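Long-range contacts in flagellar pocket-related cytoskeletal protein (Trypanosoma brucei, PDB 6SJQ), which is a component of the flagellar pocket collar, this chain being its N-terminal ubiquitin-fold domain, whose long structured loop probably binds partner proteins: residues A11-N16 and Q88-Q93; S37-F42 and F59-I64; V19-S24 and P108-P113; N53-K58 and N96-E101. All blocks are in the same frame, centred on the assembly; numbering follows the deposited sequence. Where two conformers were deposited one is given.

Contact 1: A11-N16 and Q88-Q93; sequences AADIFN and QLYVFQ
CG of Y90 stands anti to the backbone N (chi1 -178°), which carries the ring across the neighbouring backbone, and D13 sets CG anti to its carbonyl carbon (chi1 -76°), so that its carboxylate rises to meet the phenol. The two strands, 6-14 and 87-92, are the parallel central pair of the ubiquitin (beta-grasp) fold, and A11 and Y90 form a parallel bridge with their side chains on one face of the sheet. A11 grips both neighbours of Y90: its N donates to L89 O at 2.9 Å, and its O accepts from V91 N at 2.9 Å. Alanines suit positions 11 and 12, because the Y90 ring runs obliquely alongside their backbone, CE1 lying 3.8 Å from A12 CA. Tyrosine is long enough to reach beyond the ladder: OH donates to D13 OD2, which sits at the ring edge, though the measured 2.4 Å is very short and doubtful as an exact length. K18 also forms a salt bridge with that carboxylate, and S102 bonds to OD1, which would favour the ionised form. L89 O is doubly held, since Q88 NE2 reaches it at 3.1 Å from the face of its plane opposite A11 N; the same amide also bonds to N20. A12 and V91 belong to the buried side, where A12 packs on F42 of helix 31-49. Farther along, the strands diverge and water replaces direct pairing. One water accepts from D13 N and donates to V91 O at 2.8 Å and to Y90 OH; a second donates to D13 O and accepts from Q93 NE2 at 2.9 Å.

Contact 2: S37-F42 and F59-I64; sequences SAETAF and FHSSKI
E39 starts beside the loop backbone, its CB 4.0 Å from F59 O. The next carbon, CG, meets the edge of the F59 ring, 4.1 Å from CD1, so the aliphatic part of the glutamate covers the phenylalanine rim while the chain stays extended beyond CG. CD then brings the carboxylate to S61, where OE2 accepts from S61 N at 2.8 Å, on its anti side and only modestly out of the carboxylate plane. In one of its two conformers S61 also donates from OG to OE2, from above that plane, so this second bond is less certain than the one from N. A glutamate is thus long enough to bind the loop from the helix, and a serine can offer a second donor beside its backbone N-H. In the ubiquitin fold the helix, here 31-49, lies across one face of the sheet, and the chain from F59 leads along it into the strand that holds I64. Beneath the polar link is an apolar one. F42 CB sits over the face of the F59 ring, 3.7 Å from its centroid, a CH-pi contact. The two side chains run side by side in the same direction, their rings inclined at 40°. F59, with CG anti to its backbone N (chi1 -178°), packs between helix and sheet, touching I46 and V91.

Contact 3: V19-S24 and P108-P113; sequences VNFELS and PAMKPP
N20 O is held by two donors: M110 N at 2.9 Å, and a water that also donates to P108 O. A109 CA adds a CH contact to the same oxygen. Two residues on, E22 N donates to M110 O at 2.9 Å from above the carbonyl plane, and these two bonds make a single bridge between F21 and M110. Strand 17-25 is an outermost strand of the ubiquitin-fold sheet, and the long loop after strand 87-92 runs past its edge here without becoming a sixth strand; three prolines in P108-P113, which lack a backbone N-H, fit such an irregular course. F21, its CG anti to the carbonyl carbon (chi1 -67°), turns its ring to the loop. P112 CA and P113 CD lie over one face, each 4.0 Å from the centroid in a CH-pi contact, while M110 CG comes to the edge in the ring plane, 3.9 Å from CE1. P112 CG also packs on L23 CD2. On the outer side K111 NZ forms a salt bridge to E22 OE2, though the 2.4 Å separation is too short to be trusted exactly, and Y86 OH bonds to OE1 of the same glutamate. N20 ND2 finds its main partner in P107 O, just before the segment.

Contact 4: N53-K58 and N96-E101; sequences NVPSHK and NEWHKE
H57 and W98 make the tight half of this contact: the imidazole stacks face to face on the six-membered ring of the indole, centroids 4.2 Å apart and planes at 21°, with H57 CE1 3.5 Å from W98 CE3. H57 is fixed at both nitrogens. ND1 donates to P55 O at 2.9 Å, in the plane of ring and carbonyl alike, and NE2 is hydrogen-bonded to H99 NE2 at 2.8 Å, the two rings meeting rim to rim with their planes 49° apart. H99, which also packs on F15 and I46, is buried. Towards solvent the packing is sparser and wholly apolar: V54 CG1 lies over the five-membered ring, 3.9 Å from its centroid, and exposed P55 brings CD to 3.7 Å from W98 CZ2. V54 and H57 cover the same indole face, E97 CB the other. Tryptophan suits the place because one broad flat surface can serve both a ring and a methyl group. N96 OD1 accepts from W98 N, an Asx turn, and also from H99 N, which extends it to an Asx motif. N96-E101 belongs to the ubiquitin-fold domain's long loop after strand 87-92, probably the one used in protein binding. A bond between two NE2 atoms needs a proton on just one of them, so it would probably be disfavoured if both histidines were fully protonated.

Contact 1 lies at the middle of the sheet, 5 Å from the chain centre, and the other three all touch it. Contact 2 is about 8 Å away between centres, joined by probable backbone hydrogen bonds of F92 with S62 and K63. Contact 3 is about 12 Å away between centres; Q88 NE2 bonds to N20 OD1 at 2.9 Å. Contact 4, about 13 Å away between centres, is linked by F15 N to H99 ND1 at 3.0 Å. Contacts 3 and 4 use different parts of the loop after strand 87-92; their centres are about 20 Å apart, nearest atoms about 9 Å. Contacts 2 and 3 meet where F42 packs on F21 and V19. A glycerol, probably from crystallisation, lies about 3 Å from the M110 side chain.

Contact 1: A11-N16 and Q88-Q93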
loop_
_atom_site.group_PDB
_atom_site.type_symbol
_atom_site.label_atom_id
_atom_site.label_comp_id
_atom_site.label_asym_id
_atom_site.label_seq_id
_atom_site.Cartn_x
_atom_site.Cartn_y
_atom_site.Cartn_z
ATOM N N ALA A 11 1.424 -3.196 0.707
ATOM C CA ALA A 11 0.249 -4.006 0.940
ATOM C C ALA A 11 -0.796 -3.254 1.754
ATOM O O ALA A 11 -0.480 -2.334 2.520
ATOM C CB ALA A 11 0.636 -5.320 1.647
ATOM N N ALA A 12 -2.057 -3.650 1.560
ATOM C CA ALA A 12 -3.169 -3.121 2.346
ATOM C C ALA A 12 -4.343 -4.090 2.299
ATOM O O ALA A 12 -4.391 -4.981 1.442
ATOM C CB ALA A 12 -3.606 -1.740 1.824
ATOM N N ASP A 13 -5.289 -3.907 3.213
ATOM C CA ASP A 13 -6.526 -4.674 3.144
ATOM C C ASP A 13 -7.609 -3.897 2.419
ATOM O O ASP A 13 -8.043 -2.847 2.886
ATOM C CB ASP A 13 -6.977 -5.110 4.536
ATOM C CG ASP A 13 -6.146 -6.264 5.058
ATOM O OD1 ASP A 13 -6.264 -7.371 4.495
ATOM O OD2 ASP A 13 -5.350 -6.068 6.002
ATOM N N ILE A 14 -8.025 -4.414 1.264
ATOM C CA ILE A 14 -9.064 -3.758 0.468
ATOM C C ILE A 14 -10.272 -4.692 0.281
ATOM O O ILE A 14 -10.159 -5.759 -0.326
ATOM C CB ILE A 14 -8.522 -3.328 -0.916
ATOM C CG1 ILE A 14 -7.201 -2.527 -0.787
ATOM C CG2 ILE A 14 -9.589 -2.572 -1.700
ATOM C CD1 ILE A 14 -7.322 -1.103 -0.245
ATOM N N PHE A 15 -11.421 -4.276 0.796
ATOM C CA PHE A 15 -12.641 -5.112 0.816
ATOM C C PHE A 15 -12.401 -6.552 1.239
ATOM O O PHE A 15 -12.813 -7.472 0.536
ATOM C CB PHE A 15 -13.316 -5.133 -0.558
ATOM C CG PHE A 15 -13.790 -3.800 -1.014
ATOM C CD1 PHE A 15 -14.785 -3.133 -0.321
ATOM C CD2 PHE A 15 -13.257 -3.220 -2.148
ATOM C CE1 PHE A 15 -15.234 -1.887 -0.742
ATOM C CE2 PHE A 15 -13.710 -1.976 -2.593
ATOM C CZ PHE A 15 -14.695 -1.306 -1.886
ATOM N N ASN A 16 -11.723 -6.753 2.360
ATOM C CA ASN A 16 -11.479 -8.120 2.846
ATOM C C ASN A 16 -10.587 -9.005 1.959
ATOM O O ASN A 16 -10.647 -10.233 2.045
ATOM C CB ASN A 16 -12.805 -8.850 3.138
ATOM C CG ASN A 16 -13.428 -8.440 4.458
ATOM O OD1 ASN A 16 -12.737 -8.283 5.468
ATOM N ND2 ASN A 16 -14.749 -8.281 4.461
ATOM N N GLN A 88 9.053 -4.706 2.127
ATOM C CA GLN A 88 7.607 -4.835 2.225
ATOM C C GLN A 88 7.021 -3.832 3.215
ATOM O O GLN A 88 7.430 -3.785 4.375
ATOM C CB GLN A 88 7.236 -6.248 2.690
ATOM C CG GLN A 88 5.719 -6.447 2.785
ATOM C CD GLN A 88 5.074 -6.546 1.425
ATOM O OE1 GLN A 88 5.375 -7.461 0.629
ATOM N NE2 GLN A 88 4.201 -5.585 1.120
ATOM N N LEU A 89 6.064 -3.030 2.747
ATOM C CA LEU A 89 5.318 -2.086 3.584
ATOM C C LEU A 89 3.862 -2.532 3.745
ATOM O O LEU A 89 3.304 -3.220 2.887
ATOM C CB LEU A 89 5.322 -0.681 2.950
ATOM C CG LEU A 89 6.667 -0.051 2.585
ATOM C CD1 LEU A 89 6.439 1.375 2.092
ATOM C CD2 LEU A 89 7.594 -0.059 3.776
ATOM N N TYR A 90 3.242 -2.144 4.853
ATOM C CA TYR A 90 1.800 -2.311 5.003
ATOM C C TYR A 90 1.202 -0.962 5.371
ATOM O O TYR A 90 1.727 -0.260 6.237
ATOM C CB TYR A 90 1.478 -3.323 6.093
ATOM C CG TYR A 90 -0.008 -3.554 6.250
ATOM C CD1 TYR A 90 -0.680 -4.471 5.452
ATOM C CD2 TYR A 90 -0.740 -2.847 7.191
ATOM C CE1 TYR A 90 -2.052 -4.686 5.603
ATOM C CE2 TYR A 90 -2.097 -3.060 7.346
ATOM C CZ TYR A 90 -2.739 -3.980 6.558
ATOM O OH TYR A 90 -4.098 -4.161 6.727
ATOM N N VAL A 91 0.097 -0.597 4.741
ATOM C CA VAL A 91 -0.470 0.728 4.964
ATOM C C VAL A 91 -1.850 0.615 5.608
ATOM O O VAL A 91 -2.742 -0.063 5.069
ATOM C CB VAL A 91 -0.565 1.512 3.645
ATOM C CG1 VAL A 91 -1.033 2.950 3.920
ATOM C CG2 VAL A 91 0.772 1.529 2.960
ATOM N N PHE A 92 -2.018 1.259 6.772
ATOM C CA PHE A 92 -3.314 1.294 7.443
ATOM C C PHE A 92 -4.130 2.482 6.946
ATOM O O PHE A 92 -3.580 3.446 6.375
ATOM C CB PHE A 92 -3.139 1.452 8.964
ATOM C CG PHE A 92 -2.526 0.252 9.640
ATOM C CD1 PHE A 92 -3.327 -0.686 10.270
ATOM C CD2 PHE A 92 -1.144 0.065 9.646
ATOM C CE1 PHE A 92 -2.774 -1.792 10.890
ATOM C CE2 PHE A 92 -0.584 -1.043 10.269
ATOM C CZ PHE A 92 -1.397 -1.969 10.886
ATOM N N GLN A 93 -5.441 2.394 7.167
ATOM C CA GLN A 93 -6.350 3.539 7.007
ATOM C C GLN A 93 -7.021 3.877 8.339
ATOM O O GLN A 93 -7.074 3.034 9.240
ATOM C CB GLN A 93 -7.458 3.205 6.013
ATOM C CG GLN A 93 -7.003 2.864 4.600
ATOM C CD GLN A 93 -8.178 2.823 3.629
ATOM O OE1 GLN A 93 -8.632 3.866 3.133
ATOM N NE2 GLN A 93 -8.679 1.617 3.351
HETATM O O HOH W 1 -4.990 -1.674 5.098
HETATM O O HOH W 2 -7.313 -0.726 4.404
#

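Contact 2: S37-F42 and F59-I64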
loop_
_atom_site.group_PDB
_atom_site.type_symbol
_atom_site.label_atom_id
_atom_site.label_comp_id
_atom_site.label_asym_id
_atom_site.label_seq_id
_atom_site.Cartn_x
_atom_site.Cartn_y
_atom_site.Cartn_z
ATOM N N SER A 37 2.060 7.853 -4.009
ATOM C CA SER A 37 2.041 6.744 -4.965
ATOM C C SER A 37 1.150 5.610 -4.462
ATOM O O SER A 37 0.337 5.064 -5.206
ATOM C CB SER A 37 3.455 6.220 -5.210
ATOM O OG SER A 37 3.446 5.220 -6.216
ATOM N N ALA A 38 1.299 5.264 -3.185
ATOM C CA ALA A 38 0.487 4.211 -2.573
ATOM C C ALA A 38 -1.001 4.567 -2.509
ATOM O O ALA A 38 -1.844 3.743 -2.826
ATOM C CB ALA A 38 1.005 3.888 -1.186
ATOM N N GLU A 39 -1.323 5.788 -2.107
ATOM C CA GLU A 39 -2.733 6.192 -2.050
ATOM C C GLU A 39 -3.385 6.186 -3.429
ATOM O O GLU A 39 -4.555 5.807 -3.579
ATOM C CB GLU A 39 -2.897 7.563 -1.355
ATOM C CG GLU A 39 -2.652 7.501 0.133
ATOM C CD GLU A 39 -2.856 8.836 0.820
ATOM O OE1 GLU A 39 -2.808 9.884 0.143
ATOM O OE2 GLU A 39 -3.054 8.835 2.053
ATOM N N THR A 40 -2.633 6.579 -4.446
ATOM C CA THR A 40 -3.147 6.547 -5.800
ATOM C C THR A 40 -3.426 5.098 -6.208
ATOM O O THR A 40 -4.520 4.791 -6.701
ATOM C CB THR A 40 -2.162 7.184 -6.791
ATOM O OG1 THR A 40 -2.083 8.590 -6.513
ATOM C CG2 THR A 40 -2.637 6.969 -8.235
ATOM N N ALA A 41 -2.460 4.206 -5.982
ATOM C CA ALA A 41 -2.622 2.798 -6.396
ATOM C C ALA A 41 -3.793 2.130 -5.676
ATOM O O ALA A 41 -4.599 1.430 -6.289
ATOM C CB ALA A 41 -1.340 2.022 -6.154
ATOM N N PHE A 42 -3.900 2.350 -4.370
ATOM C CA PHE A 42 -4.972 1.711 -3.606
ATOM C C PHE A 42 -6.333 2.339 -3.915
ATOM O O PHE A 42 -7.358 1.654 -3.845
ATOM C CB PHE A 42 -4.668 1.769 -2.100
ATOM C CG PHE A 42 -3.516 0.879 -1.667
ATOM C CD1 PHE A 42 -3.401 -0.428 -2.124
ATOM C CD2 PHE A 42 -2.564 1.354 -0.787
ATOM C CE1 PHE A 42 -2.322 -1.234 -1.707
ATOM C CE2 PHE A 42 -1.500 0.555 -0.361
ATOM C CZ PHE A 42 -1.380 -0.732 -0.825
ATOM N N PHE A 59 -8.629 5.831 -0.927
ATOM C CA PHE A 59 -7.822 5.237 0.136
ATOM C C PHE A 59 -7.106 6.369 0.875
ATOM O O PHE A 59 -6.513 7.258 0.247
ATOM C CB PHE A 59 -6.809 4.272 -0.484
ATOM C CG PHE A 59 -5.937 3.559 0.522
ATOM C CD1 PHE A 59 -4.817 4.170 1.059
ATOM C CD2 PHE A 59 -6.242 2.256 0.916
ATOM C CE1 PHE A 59 -4.020 3.499 1.985
ATOM C CE2 PHE A 59 -5.439 1.581 1.821
ATOM C CZ PHE A 59 -4.334 2.211 2.369
ATOM N N HIS A 60 -7.174 6.353 2.204
ATOM C CA HIS A 60 -6.461 7.345 3.007
ATOM C C HIS A 60 -5.498 6.646 3.952
ATOM O O HIS A 60 -5.927 5.888 4.820
ATOM C CB HIS A 60 -7.457 8.167 3.817
ATOM C CG HIS A 60 -8.482 8.868 2.978
ATOM N ND1 HIS A 60 -8.179 9.967 2.199
ATOM C CD2 HIS A 60 -9.800 8.628 2.797
ATOM C CE1 HIS A 60 -9.270 10.374 1.577
ATOM N NE2 HIS A 60 -10.269 9.583 1.922
ATOM N N SER A 61 -4.211 6.924 3.799
ATOM C CA SER A 61 -3.189 6.308 4.644
ATOM C C SER A 61 -3.143 6.963 6.024
ATOM O O SER A 61 -3.179 8.189 6.142
ATOM C CB SER A 61 -1.835 6.467 3.982
ATOM O OG SER A 61 -1.448 7.827 4.018
ATOM N N SER A 62 -3.073 6.150 7.078
ATOM C CA SER A 62 -3.020 6.674 8.449
ATOM C C SER A 62 -1.720 6.333 9.180
ATOM O O SER A 62 -1.278 7.080 10.054
ATOM C CB SER A 62 -4.215 6.192 9.274
ATOM O OG SER A 62 -4.272 4.776 9.341
ATOM N N LYS A 63 -1.140 5.180 8.848
ATOM C CA LYS A 63 0.140 4.721 9.397
ATOM C C LYS A 63 0.741 3.772 8.380
ATOM O O LYS A 63 0.022 2.956 7.797
ATOM C CB LYS A 63 -0.020 3.943 10.704
ATOM C CG LYS A 63 1.329 3.383 11.203
ATOM C CD LYS A 63 1.211 2.503 12.436
ATOM C CE LYS A 63 0.794 3.304 13.666
ATOM N NZ LYS A 63 1.859 4.233 14.154
ATOM N N ILE A 64 2.048 3.878 8.163
ATOM C CA ILE A 64 2.736 2.953 7.282
ATOM C C ILE A 64 3.754 2.217 8.130
ATOM O O ILE A 64 4.514 2.847 8.869
ATOM C CB ILE A 64 3.457 3.693 6.136
ATOM C CG1 ILE A 64 2.425 4.404 5.244
ATOM C CG2 ILE A 64 4.242 2.711 5.287
ATOM C CD1 ILE A 64 3.043 5.183 4.089
HETATM O O HOH W 3 -5.575 10.906 2.138
#

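Contact 3: V19-S24 and P108-P113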
loop_
_atom_site.group_PDB
_atom_site.type_symbol
_atom_site.label_atom_id
_atom_site.label_comp_id
_atom_site.label_asym_id
_atom_site.label_seq_id
_atom_site.Cartn_x
_atom_site.Cartn_y
_atom_site.Cartn_z
ATOM N N VAL A 19 -4.062 -7.041 -0.559
ATOM C CA VAL A 19 -3.484 -6.769 -1.870
ATOM C C VAL A 19 -2.044 -6.348 -1.661
ATOM O O VAL A 19 -1.675 -5.852 -0.599
ATOM C CB VAL A 19 -4.261 -5.698 -2.660
ATOM C CG1 VAL A 19 -5.725 -6.122 -2.847
ATOM C CG2 VAL A 19 -4.183 -4.360 -1.968
ATOM N N ASN A 20 -1.199 -6.610 -2.652
ATOM C CA ASN A 20 0.212 -6.251 -2.549
ATOM C C ASN A 20 0.655 -5.757 -3.905
ATOM O O ASN A 20 0.584 -6.505 -4.889
ATOM C CB ASN A 20 1.064 -7.454 -2.150
ATOM C CG ASN A 20 2.460 -7.054 -1.702
ATOM O OD1 ASN A 20 2.681 -5.906 -1.316
ATOM N ND2 ASN A 20 3.405 -8.011 -1.717
ATOM N N PHE A 21 1.101 -4.498 -3.962
ATOM C CA PHE A 21 1.554 -3.880 -5.206
ATOM C C PHE A 21 3.048 -3.573 -5.236
ATOM O O PHE A 21 3.633 -3.080 -4.250
ATOM C CB PHE A 21 0.783 -2.572 -5.458
ATOM C CG PHE A 21 -0.678 -2.770 -5.745
ATOM C CD1 PHE A 21 -1.106 -3.804 -6.567
ATOM C CD2 PHE A 21 -1.629 -1.904 -5.208
ATOM C CE1 PHE A 21 -2.452 -3.977 -6.841
ATOM C CE2 PHE A 21 -2.974 -2.073 -5.467
ATOM C CZ PHE A 21 -3.388 -3.107 -6.303
ATOM N N GLU A 22 3.665 -3.855 -6.383
ATOM C CA GLU A 22 5.051 -3.450 -6.629
ATOM C C GLU A 22 5.047 -2.028 -7.169
ATOM O O GLU A 22 4.511 -1.779 -8.256
ATOM C CB GLU A 22 5.653 -4.399 -7.667
ATOM C CG GLU A 22 7.134 -4.271 -7.872
ATOM C CD GLU A 22 7.612 -5.272 -8.906
ATOM O OE1 GLU A 22 7.759 -6.464 -8.556
ATOM O OE2 GLU A 22 7.797 -4.871 -10.072
ATOM N N LEU A 23 5.602 -1.076 -6.415
ATOM C CA LEU A 23 5.667 0.311 -6.879
ATOM C C LEU A 23 7.098 0.589 -7.294
ATOM O O LEU A 23 8.039 0.146 -6.626
ATOM C CB LEU A 23 5.231 1.266 -5.760
ATOM C CG LEU A 23 3.807 1.074 -5.220
ATOM C CD1 LEU A 23 3.470 2.237 -4.290
ATOM C CD2 LEU A 23 2.796 1.020 -6.367
ATOM N N SER A 24 7.280 1.281 -8.415
ATOM C CA SER A 24 8.611 1.562 -8.960
ATOM C C SER A 24 8.930 3.054 -8.870
ATOM O O SER A 24 8.060 3.897 -9.121
ATOM C CB SER A 24 8.702 1.123 -10.431
ATOM O OG SER A 24 8.554 -0.279 -10.575
ATOM N N PRO A 108 2.027 -12.456 -3.306
ATOM C CA PRO A 108 3.091 -11.959 -4.179
ATOM C C PRO A 108 2.686 -10.642 -4.835
ATOM O O PRO A 108 1.553 -10.511 -5.316
ATOM C CB PRO A 108 3.216 -13.063 -5.241
ATOM C CG PRO A 108 2.787 -14.308 -4.531
ATOM C CD PRO A 108 1.675 -13.861 -3.603
ATOM N N ALA A 109 3.601 -9.674 -4.846
ATOM C CA ALA A 109 3.320 -8.348 -5.390
ATOM C C ALA A 109 2.963 -8.362 -6.869
ATOM O O ALA A 109 3.544 -9.120 -7.644
ATOM C CB ALA A 109 4.507 -7.422 -5.162
ATOM N N MET A 110 2.002 -7.523 -7.252
ATOM C CA MET A 110 1.640 -7.333 -8.657
ATOM C C MET A 110 1.747 -5.867 -9.053
ATOM O O MET A 110 1.744 -4.977 -8.193
ATOM C CB MET A 110 0.230 -7.896 -8.985
ATOM C CG MET A 110 -1.010 -7.021 -8.766
ATOM S SD MET A 110 -2.569 -7.914 -9.199
ATOM C CE MET A 110 -2.479 -9.238 -8.012
ATOM N N LYS A 111 1.850 -5.611 -10.353
ATOM C CA LYS A 111 1.759 -4.247 -10.853
ATOM C C LYS A 111 0.441 -3.627 -10.438
ATOM O O LYS A 111 -0.619 -4.272 -10.520
ATOM C CB LYS A 111 1.893 -4.210 -12.381
ATOM C CG LYS A 111 3.275 -4.617 -12.876
ATOM C CD LYS A 111 4.356 -3.958 -12.018
ATOM C CE LYS A 111 5.764 -4.257 -12.518
ATOM N NZ LYS A 111 6.772 -3.502 -11.713
ATOM N N PRO A 112 0.492 -2.358 -9.997
ATOM C CA PRO A 112 -0.694 -1.620 -9.574
ATOM C C PRO A 112 -1.614 -1.325 -10.754
ATOM O O PRO A 112 -1.167 -1.383 -11.905
ATOM C CB PRO A 112 -0.106 -0.319 -9.005
ATOM C CG PRO A 112 1.209 -0.169 -9.679
ATOM C CD PRO A 112 1.724 -1.558 -9.873
ATOM N N PRO A 113 -2.887 -1.016 -10.476
ATOM C CA PRO A 113 -3.859 -0.721 -11.530
ATOM C C PRO A 113 -3.339 0.347 -12.487
ATOM O O PRO A 113 -2.600 1.253 -12.077
ATOM C CB PRO A 113 -5.070 -0.230 -10.748
ATOM C CG PRO A 113 -4.966 -1.001 -9.419
ATOM C CD PRO A 113 -3.500 -0.950 -9.127
HETATM O O HOH W 4 -0.773 -9.266 -5.404
#

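Contact 4: N53-K58 and N96-E101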
loop_
_atom_site.group_PDB
_atom_site.type_symbol
_atom_site.label_atom_id
_atom_site.label_comp_id
_atom_site.label_asym_id
_atom_site.label_seq_id
_atom_site.Cartn_x
_atom_site.Cartn_y
_atom_site.Cartn_z
ATOM N N ASN A 53 -23.034 -1.772 -4.503
ATOM C CA ASN A 53 -23.704 -1.294 -3.284
ATOM C C ASN A 53 -22.821 -0.503 -2.301
ATOM O O ASN A 53 -23.174 -0.328 -1.130
ATOM C CB ASN A 53 -24.395 -2.462 -2.569
ATOM C CG ASN A 53 -23.563 -3.736 -2.577
ATOM O OD1 ASN A 53 -22.673 -3.904 -3.409
ATOM N ND2 ASN A 53 -23.870 -4.655 -1.658
ATOM N N VAL A 54 -21.672 -0.023 -2.772
ATOM C CA VAL A 54 -20.759 0.745 -1.927
ATOM C C VAL A 54 -20.490 2.079 -2.618
ATOM O O VAL A 54 -20.223 2.107 -3.822
ATOM C CB VAL A 54 -19.435 -0.027 -1.706
ATOM C CG1 VAL A 54 -18.319 0.894 -1.192
ATOM C CG2 VAL A 54 -19.646 -1.184 -0.743
ATOM N N PRO A 55 -20.594 3.188 -1.866
ATOM C CA PRO A 55 -20.366 4.521 -2.428
ATOM C C PRO A 55 -18.898 4.704 -2.772
ATOM O O PRO A 55 -18.028 4.105 -2.133
ATOM C CB PRO A 55 -20.725 5.462 -1.270
ATOM C CG PRO A 55 -21.447 4.617 -0.260
ATOM C CD PRO A 55 -20.907 3.242 -0.431
ATOM N N SER A 56 -18.628 5.536 -3.764
ATOM C CA SER A 56 -17.267 5.804 -4.197
ATOM C C SER A 56 -16.446 6.443 -3.074
ATOM O O SER A 56 -16.937 7.280 -2.322
ATOM C CB SER A 56 -17.287 6.721 -5.421
ATOM O OG SER A 56 -18.037 6.142 -6.473
ATOM N N HIS A 57 -15.187 6.045 -2.955
ATOM C CA HIS A 57 -14.331 6.629 -1.933
ATOM C C HIS A 57 -12.853 6.399 -2.263
ATOM O O HIS A 57 -12.519 5.632 -3.176
ATOM C CB HIS A 57 -14.677 6.059 -0.554
ATOM C CG HIS A 57 -14.502 4.574 -0.445
ATOM N ND1 HIS A 57 -15.475 3.683 -0.844
ATOM C CD2 HIS A 57 -13.479 3.825 0.035
ATOM C CE1 HIS A 57 -15.053 2.446 -0.630
ATOM N NE2 HIS A 57 -13.846 2.507 -0.095
ATOM N N LYS A 58 -11.977 7.068 -1.522
ATOM C CA LYS A 58 -10.543 7.021 -1.789
ATOM C C LYS A 58 -9.868 6.250 -0.687
ATOM O O LYS A 58 -10.450 6.049 0.386
ATOM C CB LYS A 58 -9.955 8.435 -1.839
ATOM C CG LYS A 58 -10.525 9.326 -2.936
ATOM C CD LYS A 58 -10.182 8.799 -4.321
ATOM C CE LYS A 58 -10.639 9.787 -5.402
ATOM N NZ LYS A 58 -10.040 9.466 -6.732
ATOM N N ASN A 96 -13.016 2.736 9.185
ATOM C CA ASN A 96 -14.000 2.992 8.139
ATOM C C ASN A 96 -14.871 1.756 7.947
ATOM O O ASN A 96 -14.535 0.680 8.453
ATOM C CB ASN A 96 -13.282 3.337 6.829
ATOM C CG ASN A 96 -12.468 2.178 6.305
ATOM O OD1 ASN A 96 -12.965 1.357 5.523
ATOM N ND2 ASN A 96 -11.213 2.085 6.756
ATOM N N GLU A 97 -15.949 1.896 7.170
ATOM C CA GLU A 97 -16.981 0.864 7.025
ATOM C C GLU A 97 -16.618 -0.333 6.152
ATOM O O GLU A 97 -17.236 -1.396 6.255
ATOM C CB GLU A 97 -18.242 1.473 6.385
ATOM C CG GLU A 97 -18.778 2.757 7.002
ATOM C CD GLU A 97 -19.920 3.351 6.177
ATOM O OE1 GLU A 97 -20.847 2.598 5.795
ATOM O OE2 GLU A 97 -19.884 4.568 5.895
ATOM N N TRP A 98 -15.663 -0.151 5.246
ATOM C CA TRP A 98 -15.497 -1.116 4.166
ATOM C C TRP A 98 -14.225 -1.911 4.227
ATOM O O TRP A 98 -14.171 -3.013 3.688
ATOM C CB TRP A 98 -15.595 -0.410 2.811
ATOM C CG TRP A 98 -16.826 0.395 2.711
ATOM C CD1 TRP A 98 -18.109 -0.075 2.664
ATOM C CD2 TRP A 98 -16.917 1.816 2.670
ATOM N NE1 TRP A 98 -18.987 0.970 2.588
ATOM C CE2 TRP A 98 -18.281 2.149 2.591
ATOM C CE3 TRP A 98 -15.973 2.849 2.696
ATOM C CZ2 TRP A 98 -18.729 3.465 2.525
ATOM C CZ3 TRP A 98 -16.415 4.153 2.631
ATOM C CH2 TRP A 98 -17.781 4.452 2.547
ATOM N N HIS A 99 -13.203 -1.362 4.877
ATOM C CA HIS A 99 -11.882 -1.972 4.847
ATOM C C HIS A 99 -11.366 -2.216 6.247
ATOM O O HIS A 99 -11.066 -1.271 6.979
ATOM C CB HIS A 99 -10.904 -1.080 4.074
ATOM C CG HIS A 99 -11.447 -0.620 2.754
ATOM N ND1 HIS A 99 -11.600 -1.465 1.682
ATOM C CD2 HIS A 99 -11.914 0.589 2.358
ATOM C CE1 HIS A 99 -12.136 -0.798 0.669
ATOM N NE2 HIS A 99 -12.323 0.448 1.050
ATOM N N LYS A 100 -11.270 -3.486 6.621
ATOM C CA LYS A 100 -10.776 -3.825 7.945
ATOM C C LYS A 100 -9.568 -4.740 7.860
ATOM O O LYS A 100 -9.391 -5.482 6.882
ATOM C CB LYS A 100 -11.882 -4.428 8.824
ATOM C CG LYS A 100 -12.909 -5.277 8.091
ATOM C CD LYS A 100 -14.158 -4.472 7.750
ATOM C CE LYS A 100 -15.298 -5.394 7.293
ATOM N NZ LYS A 100 -16.433 -4.657 6.650
ATOM N N GLU A 101 -8.725 -4.655 8.882
ATOM C CA GLU A 101 -7.497 -5.420 8.935
ATOM C C GLU A 101 -7.789 -6.908 9.010
ATOM O O GLU A 101 -8.800 -7.331 9.577
ATOM C CB GLU A 101 -6.648 -4.981 10.132
ATOM C CG GLU A 101 -6.109 -3.555 10.027
ATOM C CD GLU A 101 -7.154 -2.491 10.346
ATOM O OE1 GLU A 101 -8.326 -2.849 10.608
ATOM O OE2 GLU A 101 -6.804 -1.289 10.332
#